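Local coordinates for PA14 domain-containing protein (PDB 6QDI) that probably senses plant biomass at the cell surface as a membrane-bound RsgI-type anti-sigma factor, its calcium-binding tandem PA14 domains recognising polysaccharide sugars, at residues Y57-T62 / S125-R130. Sequence-based numbering, arbitrary orientation.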
# COMPACT_ATOMS: atom_id res chain seq x y z
N TYR A 57 -6.67 18.09 29.66
CA TYR A 57 -7.08 17.72 31.02
C TYR A 57 -6.49 16.41 31.48
O TYR A 57 -6.16 15.54 30.65
CB TYR A 57 -8.61 17.65 31.09
CG TYR A 57 -9.30 18.89 30.51
CD1 TYR A 57 -9.35 20.07 31.22
CD2 TYR A 57 -9.89 18.85 29.24
CE1 TYR A 57 -9.97 21.21 30.68
CE2 TYR A 57 -10.51 19.97 28.69
CZ TYR A 57 -10.54 21.14 29.41
OH TYR A 57 -11.17 22.25 28.88
N SER A 58 -6.35 16.26 32.81
CA SER A 58 -5.98 15.00 33.47
C SER A 58 -7.23 14.17 33.76
O SER A 58 -7.84 14.23 34.82
CB SER A 58 -5.14 15.24 34.73
OG SER A 58 -3.93 15.88 34.37
N GLU A 59 -7.67 13.45 32.72
CA GLU A 59 -8.97 12.80 32.69
C GLU A 59 -8.91 11.54 31.84
O GLU A 59 -7.97 11.35 31.04
CB GLU A 59 -10.04 13.77 32.12
CG GLU A 59 -10.34 14.93 33.04
CD GLU A 59 -11.38 15.92 32.54
OE1 GLU A 59 -11.79 15.84 31.36
OE2 GLU A 59 -11.75 16.82 33.33
N GLU A 60 -9.88 10.66 32.05
CA GLU A 60 -10.12 9.53 31.13
C GLU A 60 -10.72 10.08 29.84
O GLU A 60 -11.84 10.61 29.83
CB GLU A 60 -11.04 8.47 31.73
CG GLU A 60 -11.07 7.23 30.87
CD GLU A 60 -11.90 6.11 31.43
OE1 GLU A 60 -13.04 6.38 31.85
OE2 GLU A 60 -11.43 4.95 31.39
N TYR A 61 -9.98 9.88 28.74
CA TYR A 61 -10.45 10.26 27.40
C TYR A 61 -11.07 9.09 26.71
O TYR A 61 -10.63 7.94 26.86
CB TYR A 61 -9.28 10.80 26.57
CG TYR A 61 -9.01 12.25 26.84
CD1 TYR A 61 -8.31 12.65 27.98
CD2 TYR A 61 -9.49 13.24 26.00
CE1 TYR A 61 -8.08 13.98 28.25
CE2 TYR A 61 -9.25 14.59 26.28
CZ TYR A 61 -8.54 14.96 27.40
OH TYR A 61 -8.27 16.28 27.70
N THR A 62 -12.14 9.37 25.96
CA THR A 62 -12.70 8.44 24.99
C THR A 62 -12.35 8.92 23.60
O THR A 62 -12.49 10.12 23.32
CB THR A 62 -14.23 8.34 25.12
OG1 THR A 62 -14.55 7.93 26.45
CG2 THR A 62 -14.80 7.32 24.15
N SER A 125 -13.99 13.88 26.99
CA SER A 125 -13.66 13.57 28.39
C SER A 125 -14.65 14.34 29.25
O SER A 125 -15.50 15.07 28.73
CB SER A 125 -12.23 13.97 28.67
OG SER A 125 -12.02 15.38 28.75
N ALA A 126 -14.52 14.25 30.56
CA ALA A 126 -15.43 15.01 31.44
C ALA A 126 -15.46 16.47 31.10
O ALA A 126 -16.56 17.08 31.07
CB ALA A 126 -15.04 14.81 32.88
N SER A 127 -14.31 17.05 30.78
CA SER A 127 -14.21 18.47 30.46
C SER A 127 -14.09 18.80 28.97
O SER A 127 -13.99 19.96 28.58
CB SER A 127 -13.02 19.08 31.20
OG SER A 127 -13.14 18.86 32.60
N THR A 128 -14.02 17.76 28.12
CA THR A 128 -13.89 17.92 26.67
C THR A 128 -15.18 17.49 26.00
O THR A 128 -15.48 16.28 25.94
CB THR A 128 -12.75 17.07 26.10
OG1 THR A 128 -11.55 17.34 26.83
CG2 THR A 128 -12.51 17.36 24.61
N VAL A 129 -15.96 18.46 25.50
CA VAL A 129 -17.14 18.12 24.74
C VAL A 129 -16.71 17.34 23.49
O VAL A 129 -15.73 17.69 22.83
CB VAL A 129 -17.92 19.40 24.38
CG1 VAL A 129 -19.09 19.09 23.46
CG2 VAL A 129 -18.41 20.11 25.65
N ARG A 130 -17.48 16.33 23.16
CA ARG A 130 -17.13 15.48 22.03
C ARG A 130 -16.92 16.32 20.79
O ARG A 130 -17.74 17.15 20.41
CB ARG A 130 -18.18 14.48 21.77
CG ARG A 130 -17.91 13.61 20.55
CD ARG A 130 -18.89 12.49 20.43
NE ARG A 130 -18.68 11.75 19.18
CZ ARG A 130 -19.18 10.56 18.91
NH1 ARG A 130 -19.97 9.93 19.75
NH2 ARG A 130 -18.91 9.99 17.75
O HOH W 1 -14.52 22.30 29.84
O HOH W 2 -13.26 11.92 31.74
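The aromatic ring of Y57 lies flat against S127, whose CB sits over the middle of one face, 3.5 Å from the ring centroid and almost on its normal, a CH-pi contact. At the edge of the same ring, near its plane, T128 OG1 comes to 3.3 Å from Y57 CD2. A second pairing of the same kind follows two strand positions beyond E59: S125 CB stands over a face of Y61, 3.8 Å from that ring's centroid. To one side of the two rings, the carboxylate of E59 accepts three hydrogen bonds. With CG anti to its carbonyl carbon (chi1 -69°) and the chain extended beyond it, E59 reaches across so that OE2 takes the hydroxyl of S127 through its syn lone pair, OG to OE2 2.6 Å. E59 OE1 has two donors: S125 OG, nearly along its C-O axis at 2.7 Å, and the backbone N of S127 at 2.9 Å, the latter on the syn side but tilted from the carboxylate plane. Together they should hold the carboxylate against rotation and probably favour its charged form.

In this first PA14 domain, strand 59-68 pairs antiparallel with strand 117-125, and the contact lies at the end of that pairing, where the chain after W123 and S124 makes a type I beta turn with A126 and S127 at its corners. Reciprocal backbone hydrogen bonds between S125 and T128 close the turn, facing the start of 59-68 at the domain surface, away from the calcium sites. One water bridges E60 O and A126 N where the backbones separate. On the Y57 side, the backbone N of that residue donates to Y61 OH at 3.1 Å, tying the two tyrosines together, while the Y61 ring also meets W123.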